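Local structure of fusion DH (Streptomyces sp. MJ635-86F5, 6K97) at residues His59-Asp64 with Gly214-Gly219; Ser127-Ser132 with Trp140-Asp145; Leu273-Ala278 with Arg325-Ala330; Phe248-Ala253 with Val282-Ser287. The protein probably dehydrates beta-hydroxyacyl intermediates of cremimycin biosynthesis, being an engineered fusion of the pieces of a split polyketide synthase dehydratase domain with a double hot dog fold. All coordinates share one frame; numbering follows the deposited sequence.

Contact 1. Residues His59-Asp64 with Gly214-Gly219; sequences HPWLAD and GETFRG. With SO4 (sulfate ion), chain C.
The phenyl ring of Phe217 turns its edge to the backbone of 59-64: Trp61 O lies in the ring plane, 3.6 Å from CE1, and Leu62 CD2 is near the same plane by CZ. The indole of Trp61 has Leu62 CD2 over one face, toward the rim, while Phe217 arrives obliquely, its CE1 3.9 Å from Trp61 CE3. The guanidinium of Arg218 meets a sulfate, probably from the crystallisation liquor, at its edge and has Glu215 CA over one face. NH1 reaches O2 and NH2 reaches O4 in nearly straight bonds, and Glu215 N adds a more bent one to O1. The two segments come from different parts of the engineered fusion, 59-64 from the first hot dog and 214-219 from the second, in loops that follow strands 48-55 and 211-213. Between them Asp64 carries the polar contact. Asp64 CG lies anti to its carbonyl carbon (chi1 -69°), and Asp64 OD2 accepts from Thr216 N at 2.9 Å and Thr216 OG1 at 3.0 Å, on the anti side and from opposite faces of the carboxylate plane, a double grip that fixes the group's rotation. Gly214 N donates to Asp64 O at 2.8 Å, and Gly214 CA packs 3.4 Å from Asp64 CB.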
loop_
_atom_site.group_PDB
_atom_site.type_symbol
_atom_site.label_atom_id
_atom_site.label_comp_id
_atom_site.label_asym_id
_atom_site.label_seq_id
_atom_site.Cartn_x
_atom_site.Cartn_y
_atom_site.Cartn_z
ATOM N N HIS A 59 13.918 6.825 -16.615
ATOM C CA HIS A 59 14.178 8.173 -16.091
ATOM C C HIS A 59 15.610 8.586 -16.386
ATOM O O HIS A 59 16.386 8.836 -15.471
ATOM C CB HIS A 59 13.930 8.256 -14.569
ATOM C CG HIS A 59 12.487 8.290 -14.176
ATOM N ND1 HIS A 59 11.871 7.241 -13.521
ATOM C CD2 HIS A 59 11.541 9.252 -14.313
ATOM C CE1 HIS A 59 10.605 7.550 -13.284
ATOM N NE2 HIS A 59 10.382 8.769 -13.750
ATOM N N PRO A 60 15.958 8.704 -17.670
ATOM C CA PRO A 60 17.380 8.927 -17.978
ATOM C C PRO A 60 17.953 10.240 -17.436
ATOM O O PRO A 60 19.155 10.344 -17.238
ATOM C CB PRO A 60 17.431 8.899 -19.521
ATOM C CG PRO A 60 16.088 8.427 -19.976
ATOM C CD PRO A 60 15.115 8.693 -18.880
ATOM N N TRP A 61 17.115 11.224 -17.176
ATOM C CA TRP A 61 17.602 12.442 -16.514
ATOM C C TRP A 61 18.347 12.181 -15.193
ATOM O O TRP A 61 19.319 12.896 -14.879
ATOM C CB TRP A 61 16.484 13.431 -16.264
ATOM C CG TRP A 61 15.424 12.956 -15.374
ATOM C CD1 TRP A 61 14.444 12.058 -15.679
ATOM C CD2 TRP A 61 15.165 13.389 -14.043
ATOM N NE1 TRP A 61 13.581 11.913 -14.613
ATOM C CE2 TRP A 61 14.011 12.702 -13.590
ATOM C CE3 TRP A 61 15.791 14.286 -13.191
ATOM C CZ2 TRP A 61 13.499 12.848 -12.327
ATOM C CZ3 TRP A 61 15.260 14.464 -11.920
ATOM C CH2 TRP A 61 14.131 13.741 -11.495
ATOM N N LEU A 62 17.929 11.152 -14.453
ATOM C CA LEU A 62 18.596 10.839 -13.198
ATOM C C LEU A 62 20.061 10.405 -13.409
ATOM O O LEU A 62 20.871 10.487 -12.493
ATOM C CB LEU A 62 17.801 9.798 -12.385
ATOM C CG LEU A 62 16.472 10.361 -11.927
ATOM C CD1 LEU A 62 15.613 9.324 -11.213
ATOM C CD2 LEU A 62 16.694 11.542 -11.025
ATOM N N ALA A 63 20.398 9.948 -14.601
ATOM C CA ALA A 63 21.799 9.607 -14.903
ATOM C C ALA A 63 22.677 10.829 -14.783
ATOM O O ALA A 63 23.834 10.695 -14.507
ATOM C CB ALA A 63 21.949 8.985 -16.298
ATOM N N ASP A 64 22.130 12.030 -14.932
ATOM C CA ASP A 64 22.973 13.235 -14.806
ATOM C C ASP A 64 23.318 13.613 -13.345
ATOM O O ASP A 64 23.980 14.655 -13.126
ATOM C CB ASP A 64 22.333 14.433 -15.524
ATOM C CG ASP A 64 22.315 14.277 -17.035
ATOM O OD1 ASP A 64 23.072 13.413 -17.523
ATOM O OD2 ASP A 64 21.513 14.997 -17.726
ATOM N N GLY A 214 25.615 15.922 -14.947
ATOM C CA GLY A 214 25.268 16.040 -16.346
ATOM C C GLY A 214 24.308 17.204 -16.586
ATOM O O GLY A 214 23.985 17.980 -15.684
ATOM N N GLU A 215 23.848 17.310 -17.822
ATOM C CA GLU A 215 23.202 18.495 -18.307
ATOM C C GLU A 215 21.958 18.862 -17.511
ATOM O O GLU A 215 21.728 20.046 -17.196
ATOM C CB GLU A 215 22.934 18.384 -19.804
ATOM C CG GLU A 215 22.730 19.769 -20.405
ATOM C CD GLU A 215 22.501 19.759 -21.907
ATOM O OE1 GLU A 215 22.739 18.691 -22.561
ATOM O OE2 GLU A 215 22.073 20.833 -22.396
ATOM N N THR A 216 21.167 17.869 -17.152
ATOM C CA THR A 216 19.939 18.170 -16.422
ATOM C C THR A 216 20.157 18.803 -15.057
ATOM O O THR A 216 19.277 19.529 -14.551
ATOM C CB THR A 216 19.089 16.922 -16.156
ATOM O OG1 THR A 216 18.849 16.223 -17.377
ATOM C CG2 THR A 216 17.744 17.365 -15.567
ATOM N N PHE A 217 21.289 18.464 -14.434
ATOM C CA PHE A 217 21.608 18.954 -13.109
ATOM C C PHE A 217 22.570 20.101 -13.120
ATOM O O PHE A 217 23.012 20.505 -12.092
ATOM C CB PHE A 217 22.116 17.828 -12.210
ATOM C CG PHE A 217 21.025 16.938 -11.728
ATOM C CD1 PHE A 217 20.471 15.986 -12.575
ATOM C CD2 PHE A 217 20.504 17.083 -10.465
ATOM C CE1 PHE A 217 19.434 15.190 -12.165
ATOM C CE2 PHE A 217 19.451 16.302 -10.049
ATOM C CZ PHE A 217 18.919 15.342 -10.908
ATOM N N ARG A 218 22.846 20.689 -14.266
ATOM C CA ARG A 218 23.680 21.897 -14.289
ATOM C C ARG A 218 22.721 23.067 -14.475
ATOM O O ARG A 218 22.762 23.758 -15.476
ATOM C CB ARG A 218 24.694 21.850 -15.415
ATOM C CG ARG A 218 25.814 20.878 -15.180
ATOM C CD ARG A 218 27.070 21.281 -15.931
ATOM N NE ARG A 218 26.835 21.191 -17.365
ATOM C CZ ARG A 218 26.953 20.077 -18.095
ATOM N NH1 ARG A 218 27.264 18.898 -17.555
ATOM N NH2 ARG A 218 26.695 20.113 -19.392
ATOM N N GLY A 219 21.868 23.282 -13.485
ATOM C CA GLY A 219 20.799 24.269 -13.561
ATOM C C GLY A 219 21.103 25.629 -12.984
ATOM O O GLY A 219 20.341 26.545 -13.168
HETATM S S SO4 C . 26.776 16.193 -20.233
HETATM O O1 SO4 C . 25.442 15.719 -19.748
HETATM O O2 SO4 C . 27.675 16.462 -19.084
HETATM O O3 SO4 C . 27.408 15.118 -21.047
HETATM O O4 SO4 C . 26.665 17.438 -21.063
#

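Contact 2. Residues Ser127-Ser132 with Trp140-Asp145; sequences SLTIRS and WVEHAD
Arg131 lays its guanidinium flat on the indole of Trp140, with planes 3° apart and CZ 3.6 Å from the centroid of the five-membered ring, a cation-pi stack. Arg131 CG is tucked over its own backbone (chi1 71°), and from there the chain runs extended over the indole, with CD 3.6 Å from Trp140 CD2. NH1 also donates to Glu42 O of the second subunit, so the stacked group reaches the dimer partner. Packing is close on the other face too. There Ser132 OG approaches the edge of the His143 ring at NE2, a short hydrogen bond whose exact length is uncertain, while His143 ND1 is bonded to Thr101 O; Ile130 CD1 lies 4.1 Å from Ala144 CB, and Ile130 also rests on helix 75-88. Toward solvent the contact is looser. Thr129 CG2 meets Glu142 OE1 at 3.3 Å, crossing at about a right angle, and the side chains of Thr129 and Asp145 merely lie side by side, with Asp145 OD1 held by His100. Ile130 O accepts from both His143 N (2.8 Å) and Ala144 N (3.2 Å): the classic beta bulge of an antiparallel hairpin, 126-134 with 141-149, in the hot dog of the fusion's first part.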
loop_
_atom_site.group_PDB
_atom_site.type_symbol
_atom_site.label_atom_id
_atom_site.label_comp_id
_atom_site.label_asym_id
_atom_site.label_seq_id
_atom_site.Cartn_x
_atom_site.Cartn_y
_atom_site.Cartn_z
ATOM N N SER A 127 4.708 10.633 11.139
ATOM C CA SER A 127 5.994 10.099 10.741
ATOM C C SER A 127 5.976 9.845 9.210
ATOM O O SER A 127 4.926 9.649 8.588
ATOM C CB SER A 127 6.228 8.798 11.439
ATOM O OG SER A 127 5.401 7.835 10.797
ATOM N N LEU A 128 7.137 9.841 8.621
ATOM C CA LEU A 128 7.284 9.598 7.192
ATOM C C LEU A 128 8.563 8.758 6.984
ATOM O O LEU A 128 9.555 9.039 7.611
ATOM C CB LEU A 128 7.397 10.918 6.421
ATOM C CG LEU A 128 7.605 10.786 4.914
ATOM C CD1 LEU A 128 6.836 11.835 4.140
ATOM C CD2 LEU A 128 9.072 10.833 4.526
ATOM N N THR A 129 8.514 7.772 6.104
ATOM C CA THR A 129 9.684 6.981 5.711
ATOM C C THR A 129 9.717 6.683 4.217
ATOM O O THR A 129 8.674 6.479 3.620
ATOM C CB THR A 129 9.655 5.612 6.412
ATOM O OG1 THR A 129 9.315 5.836 7.772
ATOM C CG2 THR A 129 10.963 4.934 6.346
ATOM N N ILE A 130 10.922 6.614 3.654
ATOM C CA ILE A 130 11.128 6.282 2.236
ATOM C C ILE A 130 12.135 5.148 2.120
ATOM O O ILE A 130 13.220 5.145 2.748
ATOM C CB ILE A 130 11.642 7.470 1.447
ATOM C CG1 ILE A 130 10.739 8.708 1.655
ATOM C CG2 ILE A 130 11.697 7.119 -0.018
ATOM C CD1 ILE A 130 11.259 9.999 1.041
ATOM N N ARG A 131 11.739 4.143 1.380
ATOM C CA ARG A 131 12.450 2.884 1.346
ATOM C C ARG A 131 12.304 2.250 -0.035
ATOM O O ARG A 131 11.398 2.610 -0.793
ATOM C CB ARG A 131 11.910 1.927 2.397
ATOM C CG ARG A 131 10.510 1.422 2.026
ATOM C CD ARG A 131 9.910 0.443 2.987
ATOM N NE ARG A 131 8.623 -0.011 2.474
ATOM C CZ ARG A 131 7.878 -0.979 3.043
ATOM N NH1 ARG A 131 6.716 -1.304 2.493
ATOM N NH2 ARG A 131 8.282 -1.637 4.138
ATOM N N SER A 132 13.217 1.345 -0.365
ATOM C CA SER A 132 13.178 0.659 -1.656
ATOM C C SER A 132 13.869 -0.684 -1.554
ATOM O O SER A 132 14.523 -1.013 -0.535
ATOM C CB SER A 132 13.877 1.464 -2.762
ATOM O OG SER A 132 15.298 1.447 -2.627
ATOM N N TRP A 140 13.956 -4.487 2.394
ATOM C CA TRP A 140 13.783 -3.070 2.205
ATOM C C TRP A 140 14.986 -2.346 2.713
ATOM O O TRP A 140 15.533 -2.756 3.696
ATOM C CB TRP A 140 12.578 -2.571 2.979
ATOM C CG TRP A 140 11.302 -3.041 2.430
ATOM C CD1 TRP A 140 10.479 -4.007 2.965
ATOM C CD2 TRP A 140 10.675 -2.597 1.228
ATOM N NE1 TRP A 140 9.362 -4.156 2.177
ATOM C CE2 TRP A 140 9.455 -3.310 1.105
ATOM C CE3 TRP A 140 11.019 -1.665 0.246
ATOM C CZ2 TRP A 140 8.603 -3.149 0.026
ATOM C CZ3 TRP A 140 10.152 -1.471 -0.820
ATOM C CH2 TRP A 140 8.938 -2.224 -0.918
ATOM N N VAL A 141 15.402 -1.291 2.007
ATOM C CA VAL A 141 16.450 -0.411 2.458
ATOM C C VAL A 141 15.821 0.942 2.701
ATOM O O VAL A 141 15.125 1.447 1.843
ATOM C CB VAL A 141 17.540 -0.263 1.402
ATOM C CG1 VAL A 141 18.630 0.671 1.893
ATOM C CG2 VAL A 141 18.096 -1.638 1.037
ATOM N N GLU A 142 16.066 1.503 3.877
ATOM C CA GLU A 142 15.544 2.801 4.265
ATOM C C GLU A 142 16.501 3.906 3.783
ATOM O O GLU A 142 17.674 3.874 4.117
ATOM C CB GLU A 142 15.356 2.878 5.787
ATOM C CG GLU A 142 14.707 4.208 6.206
ATOM C CD GLU A 142 14.325 4.313 7.696
ATOM O OE1 GLU A 142 13.366 3.633 8.124
ATOM O OE2 GLU A 142 14.974 5.108 8.424
ATOM N N HIS A 143 15.996 4.822 2.947
ATOM C CA HIS A 143 16.784 5.932 2.442
ATOM C C HIS A 143 16.505 7.242 3.185
ATOM O O HIS A 143 17.358 8.108 3.288
ATOM C CB HIS A 143 16.490 6.130 0.946
ATOM C CG HIS A 143 16.674 4.891 0.127
ATOM N ND1 HIS A 143 17.881 4.245 0.031
ATOM C CD2 HIS A 143 15.785 4.146 -0.584
ATOM C CE1 HIS A 143 17.736 3.164 -0.722
ATOM N NE2 HIS A 143 16.467 3.076 -1.097
ATOM N N ALA A 144 15.300 7.396 3.721
ATOM C CA ALA A 144 14.978 8.621 4.433
ATOM C C ALA A 144 13.890 8.419 5.401
ATOM O O ALA A 144 13.019 7.547 5.223
ATOM C CB ALA A 144 14.579 9.710 3.463
ATOM N N ASP A 145 13.921 9.221 6.458
ATOM C CA ASP A 145 12.742 9.337 7.317
ATOM C C ASP A 145 12.642 10.708 7.960
ATOM O O ASP A 145 13.580 11.523 7.893
ATOM C CB ASP A 145 12.692 8.195 8.336
ATOM C CG ASP A 145 13.823 8.166 9.246
ATOM O OD1 ASP A 145 14.640 9.102 9.278
ATOM O OD2 ASP A 145 13.901 7.168 9.952
#

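Contact 3. Residues Leu273-Ala278 with Arg325-Ala330; sequences LFLPFA and RPVSSA
Leu275 and Arg325 form an antiparallel hydrogen-bonded pair between strands 273-284 and 315-327, neighbours in the C-terminal hot dog fold, which belongs to the second part of the fusion. Arg325 N donates to Leu275 O at 2.8 Å and Leu275 N returns a bond to Arg325 O at 3.0 Å. One step along, Phe274 and Pro326 make a non-hydrogen-bonded pair, and Val327 N then bonds to Leu273 O from above the carbonyl plane. The two short strand segments are far from strictly antiparallel, their directions 121° apart, and the chain at Ser328 leaves the strand for helix 329-334, where Ser328 is the N-cap and its OG accepts from Gln331 N. At the other end Phe277 and Ala278 both face Ala323, a classic beta bulge. Leu275 and Val327 lie on the same face as Arg325 and cross at about a right angle, CD1 of the leucine 3.9 Å from CG2 of the valine; Leu273 and Leu275 also touch Phe211 of strand 211-213. The methylenes of Arg325 run across the Phe277 side chain nearly at right angles, CG 3.5 Å from Phe277 CD1. Both side chains start out folded in over their own main chain (chi1 65° for Arg325, 77° for Phe277), which brings them together, whereas the guanidinium, beyond a bend at chi3, is so distant that any cation-pi attraction is weak. On the face opposite Leu275 and Val327, Pro326 CA stands over the rim of the Phe274 ring, and Pro326 CG approaches Phe274 CE2 to 3.9 Å.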
loop_
_atom_site.group_PDB
_atom_site.type_symbol
_atom_site.label_atom_id
_atom_site.label_comp_id
_atom_site.label_asym_id
_atom_site.label_seq_id
_atom_site.Cartn_x
_atom_site.Cartn_y
_atom_site.Cartn_z
ATOM N N LEU A 273 34.003 15.056 -0.199
ATOM C CA LEU A 273 32.676 15.316 -0.676
ATOM C C LEU A 273 31.798 15.561 0.458
ATOM O O LEU A 273 31.975 15.002 1.528
ATOM C CB LEU A 273 32.093 14.123 -1.400
ATOM C CG LEU A 273 32.842 13.689 -2.644
ATOM C CD1 LEU A 273 32.564 12.222 -2.917
ATOM C CD2 LEU A 273 32.460 14.563 -3.818
ATOM N N PHE A 274 30.798 16.372 0.166
ATOM C CA PHE A 274 29.829 16.876 1.119
ATOM C C PHE A 274 28.511 16.800 0.434
ATOM O O PHE A 274 28.365 17.324 -0.661
ATOM C CB PHE A 274 30.145 18.317 1.484
ATOM C CG PHE A 274 31.179 18.455 2.588
ATOM C CD1 PHE A 274 32.535 18.520 2.295
ATOM C CD2 PHE A 274 30.783 18.529 3.931
ATOM C CE1 PHE A 274 33.487 18.667 3.297
ATOM C CE2 PHE A 274 31.734 18.664 4.950
ATOM C CZ PHE A 274 33.098 18.724 4.627
ATOM N N LEU A 275 27.575 16.092 1.041
ATOM C CA LEU A 275 26.213 15.936 0.525
ATOM C C LEU A 275 25.176 16.323 1.579
ATOM O O LEU A 275 25.466 16.276 2.783
ATOM C CB LEU A 275 25.954 14.468 0.180
ATOM C CG LEU A 275 26.769 13.845 -0.947
ATOM C CD1 LEU A 275 26.414 12.366 -1.105
ATOM C CD2 LEU A 275 26.564 14.612 -2.251
ATOM N N PRO A 276 23.950 16.647 1.134
ATOM C CA PRO A 276 22.869 16.887 2.066
ATOM C C PRO A 276 22.553 15.646 2.825
ATOM O O PRO A 276 22.580 14.579 2.245
ATOM C CB PRO A 276 21.687 17.279 1.167
ATOM C CG PRO A 276 22.333 17.885 -0.048
ATOM C CD PRO A 276 23.586 17.044 -0.246
ATOM N N PHE A 277 22.317 15.768 4.128
ATOM C CA PHE A 277 21.810 14.625 4.920
ATOM C C PHE A 277 20.606 15.005 5.768
ATOM O O PHE A 277 20.008 14.131 6.299
ATOM C CB PHE A 277 22.844 13.972 5.819
ATOM C CG PHE A 277 23.162 14.732 7.072
ATOM C CD1 PHE A 277 24.096 15.790 7.058
ATOM C CD2 PHE A 277 22.613 14.376 8.296
ATOM C CE1 PHE A 277 24.426 16.464 8.223
ATOM C CE2 PHE A 277 22.977 15.058 9.481
ATOM C CZ PHE A 277 23.836 16.109 9.434
ATOM N N ALA A 278 20.349 16.288 6.014
ATOM C CA ALA A 278 19.229 16.652 6.908
ATOM C C ALA A 278 18.640 17.975 6.463
ATOM O O ALA A 278 19.363 18.883 6.080
ATOM C CB ALA A 278 19.643 16.720 8.367
ATOM N N ARG A 325 27.148 16.975 4.973
ATOM C CA ARG A 325 28.176 16.204 5.709
ATOM C C ARG A 325 29.164 15.529 4.751
ATOM O O ARG A 325 28.850 15.349 3.607
ATOM C CB ARG A 325 27.560 15.140 6.634
ATOM C CG ARG A 325 26.839 14.078 5.841
ATOM C CD ARG A 325 26.156 12.963 6.618
ATOM N NE ARG A 325 27.034 12.384 7.619
ATOM C CZ ARG A 325 26.919 11.162 8.126
ATOM N NH1 ARG A 325 25.975 10.308 7.719
ATOM N NH2 ARG A 325 27.794 10.775 9.061
ATOM N N PRO A 326 30.324 15.118 5.258
ATOM C CA PRO A 326 31.353 14.465 4.448
ATOM C C PRO A 326 30.923 13.076 4.123
ATOM O O PRO A 326 30.420 12.398 4.977
ATOM C CB PRO A 326 32.578 14.382 5.387
ATOM C CG PRO A 326 32.278 15.216 6.591
ATOM C CD PRO A 326 30.770 15.274 6.672
ATOM N N VAL A 327 31.104 12.659 2.894
ATOM C CA VAL A 327 30.804 11.298 2.490
ATOM C C VAL A 327 32.028 10.707 1.823
ATOM O O VAL A 327 32.705 11.388 1.052
ATOM C CB VAL A 327 29.652 11.289 1.509
ATOM C CG1 VAL A 327 29.438 9.885 0.937
ATOM C CG2 VAL A 327 28.401 11.753 2.234
ATOM N N SER A 328 32.311 9.451 2.089
ATOM C CA SER A 328 33.424 8.819 1.409
ATOM C C SER A 328 32.944 8.238 0.090
ATOM O O SER A 328 31.920 7.505 0.023
ATOM C CB SER A 328 34.029 7.702 2.238
ATOM O OG SER A 328 33.205 6.571 2.134
ATOM N N SER A 329 33.712 8.518 -0.962
ATOM C CA SER A 329 33.397 7.944 -2.281
ATOM C C SER A 329 33.379 6.400 -2.318
ATOM O O SER A 329 32.609 5.803 -3.066
ATOM C CB SER A 329 34.352 8.478 -3.327
ATOM O OG SER A 329 35.499 7.712 -3.334
ATOM N N ALA A 330 34.214 5.778 -1.489
ATOM C CA ALA A 330 34.243 4.339 -1.359
ATOM C C ALA A 330 32.955 3.765 -0.738
ATOM O O ALA A 330 32.500 2.713 -1.171
ATOM C CB ALA A 330 35.485 3.901 -0.553
#

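Contact 4. Residues Phe248-Ala253 with Val282-Ser287; sequences FHVHPA and VRVHHS
His249 meets Ser287 along one side of its imidazole. Its CB is 4.0 Å from Ser287 OG, and CG is hardly nearer. ND1 then makes the decisive approach: it is hydrogen-bonded to Ser287 OG at 3.0 Å, with the hydroxyl at the ring edge and near its plane. CE1, next round the ring, again stands 3.9 Å from Ser287 OG, and at the far end NE2 is bonded to His84 ND1, the stronger polar partner. A chi1 of -62° swings the imidazole toward Ser287. Partners at both ring nitrogens then limit its rotation. Ser287 CA also leans on His249 O, a CA-H...O contact of 3.3 Å. Next along the chain, Val250 CG2 touches Val284 CG2 at 3.9 Å, the two valines pointing past one another, antiparallel; Val284 also packs on Leu83. The two segments belong to the second part of the fusion, but His84, Leu83 and Glu80, whose carboxylate takes bonds from the backbone N of His249 and of Val250, lie on helix 75-88 of the first. The loop then turns into helix 252-266, where Ala253 N donates to His251 ND1 in the ring plane at 3.2 Å: a histidine N-cap, starting the helix of the C-terminal hot dog whose strand 273-284 carries Val284.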
loop_
_atom_site.group_PDB
_atom_site.type_symbol
_atom_site.label_atom_id
_atom_site.label_comp_id
_atom_site.label_asym_id
_atom_site.label_seq_id
_atom_site.Cartn_x
_atom_site.Cartn_y
_atom_site.Cartn_z
ATOM N N PHE A 248 6.045 18.569 -11.339
ATOM C CA PHE A 248 6.488 18.271 -9.998
ATOM C C PHE A 248 6.091 19.319 -8.988
ATOM O O PHE A 248 5.863 20.519 -9.318
ATOM C CB PHE A 248 8.010 18.282 -9.958
ATOM C CG PHE A 248 8.695 17.156 -10.680
ATOM C CD1 PHE A 248 9.020 16.021 -10.020
ATOM C CD2 PHE A 248 9.157 17.328 -11.950
ATOM C CE1 PHE A 248 9.726 15.012 -10.629
ATOM C CE2 PHE A 248 9.873 16.318 -12.605
ATOM C CZ PHE A 248 10.159 15.154 -11.928
ATOM N N HIS A 249 6.130 18.933 -7.716
ATOM C CA HIS A 249 5.994 19.956 -6.663
ATOM C C HIS A 249 7.138 20.933 -6.810
ATOM O O HIS A 249 6.880 22.094 -7.055
ATOM C CB HIS A 249 5.847 19.349 -5.295
ATOM C CG HIS A 249 4.616 18.508 -5.217
ATOM N ND1 HIS A 249 3.356 19.059 -5.160
ATOM C CD2 HIS A 249 4.435 17.172 -5.330
ATOM C CE1 HIS A 249 2.465 18.095 -5.117
ATOM N NE2 HIS A 249 3.092 16.947 -5.263
ATOM N N VAL A 250 8.366 20.423 -6.726
ATOM C CA VAL A 250 9.560 21.155 -7.137
ATOM C C VAL A 250 10.596 20.196 -7.785
ATOM O O VAL A 250 11.103 19.327 -7.160
ATOM C CB VAL A 250 10.244 21.847 -5.950
ATOM C CG1 VAL A 250 11.338 22.743 -6.476
ATOM C CG2 VAL A 250 9.268 22.664 -5.137
ATOM N N HIS A 251 10.886 20.422 -9.048
ATOM C CA HIS A 251 11.702 19.588 -9.859
ATOM C C HIS A 251 12.987 19.423 -9.061
ATOM O O HIS A 251 13.623 20.394 -8.714
ATOM C CB HIS A 251 11.943 20.250 -11.249
ATOM C CG HIS A 251 12.493 19.309 -12.301
ATOM N ND1 HIS A 251 13.690 18.649 -12.159
ATOM C CD2 HIS A 251 12.017 18.935 -13.513
ATOM C CE1 HIS A 251 13.927 17.911 -13.229
ATOM N NE2 HIS A 251 12.927 18.066 -14.068
ATOM N N PRO A 252 13.364 18.176 -8.777
ATOM C CA PRO A 252 14.553 17.920 -8.009
ATOM C C PRO A 252 15.842 18.555 -8.559
ATOM O O PRO A 252 16.661 18.980 -7.774
ATOM C CB PRO A 252 14.651 16.414 -8.054
ATOM C CG PRO A 252 13.228 15.954 -8.118
ATOM C CD PRO A 252 12.551 16.972 -8.968
ATOM N N ALA A 253 15.993 18.653 -9.882
ATOM C CA ALA A 253 17.146 19.370 -10.501
ATOM C C ALA A 253 17.156 20.884 -10.194
ATOM O O ALA A 253 18.216 21.495 -10.002
ATOM C CB ALA A 253 17.163 19.155 -12.009
ATOM N N VAL A 282 10.794 22.476 5.316
ATOM C CA VAL A 282 10.609 22.644 3.868
ATOM C C VAL A 282 9.115 22.897 3.586
ATOM O O VAL A 282 8.287 22.091 3.967
ATOM C CB VAL A 282 11.049 21.410 3.092
ATOM C CG1 VAL A 282 10.980 21.688 1.633
ATOM C CG2 VAL A 282 12.466 21.039 3.449
ATOM N N ARG A 283 8.799 24.059 3.026
ATOM C CA ARG A 283 7.433 24.520 2.817
ATOM C C ARG A 283 7.366 25.036 1.397
ATOM O O ARG A 283 8.133 25.905 1.040
ATOM C CB ARG A 283 7.110 25.652 3.779
ATOM C CG ARG A 283 5.631 26.086 3.719
ATOM C CD ARG A 283 5.252 27.226 4.668
ATOM N NE ARG A 283 4.578 26.712 5.871
ATOM C CZ ARG A 283 5.207 26.306 6.975
ATOM N NH1 ARG A 283 6.539 26.354 7.056
ATOM N NH2 ARG A 283 4.504 25.834 7.992
ATOM N N VAL A 284 6.552 24.401 0.554
ATOM C CA VAL A 284 6.342 24.827 -0.806
ATOM C C VAL A 284 5.047 25.597 -0.848
ATOM O O VAL A 284 4.065 25.070 -0.389
ATOM C CB VAL A 284 6.167 23.662 -1.729
ATOM C CG1 VAL A 284 5.870 24.136 -3.132
ATOM C CG2 VAL A 284 7.437 22.860 -1.748
ATOM N N HIS A 285 5.044 26.828 -1.387
ATOM C CA HIS A 285 3.804 27.637 -1.450
ATOM C C HIS A 285 3.091 27.467 -2.805
ATOM O O HIS A 285 1.893 27.659 -2.895
ATOM C CB HIS A 285 4.084 29.129 -1.172
ATOM C CG HIS A 285 4.942 29.374 0.031
ATOM N ND1 HIS A 285 4.426 29.529 1.297
ATOM C CD2 HIS A 285 6.288 29.432 0.166
ATOM C CE1 HIS A 285 5.412 29.716 2.155
ATOM N NE2 HIS A 285 6.554 29.632 1.497
ATOM N N HIS A 286 3.824 27.156 -3.873
ATOM C CA HIS A 286 3.216 26.881 -5.199
ATOM C C HIS A 286 4.061 25.830 -5.941
ATOM O O HIS A 286 5.234 25.910 -5.976
ATOM C CB HIS A 286 3.148 28.147 -6.042
ATOM C CG HIS A 286 2.276 29.206 -5.467
ATOM N ND1 HIS A 286 2.779 30.319 -4.817
ATOM C CD2 HIS A 286 0.936 29.305 -5.392
ATOM C CE1 HIS A 286 1.789 31.093 -4.431
ATOM N NE2 HIS A 286 0.662 30.504 -4.773
ATOM N N SER A 287 3.405 24.860 -6.511
ATOM C CA SER A 287 3.988 23.729 -7.138
ATOM C C SER A 287 4.292 24.094 -8.553
ATOM O O SER A 287 3.756 25.042 -9.035
ATOM C CB SER A 287 2.956 22.574 -7.200
ATOM O OG SER A 287 2.815 21.939 -5.914
#

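How the contacts relate
Contacts 1 and 4 touch although their centres are 18 Å apart: Trp61 CZ3 lies 3.9 Å from His251 CE1, an edge-to-face pair of rings, and Phe217 CE2 is 3.9 Å from Ala253 CA at the start of helix 252-266. His65 of the HxxxGxxxxP signature and Asp256 of that helix probably correspond to the catalytic pair of related dehydratases, and Phe217 of contact 1 touches both. Contacts 3 and 4 use opposite ends of strand 273-284, their centres about 23 Å apart on opposite sides of the chain's centre. Contact 2, in the first part of the fusion, touches none of the others, its nearest atoms about 7 Å from contact 3, 10 Å from contact 4 and 12 Å from contact 1.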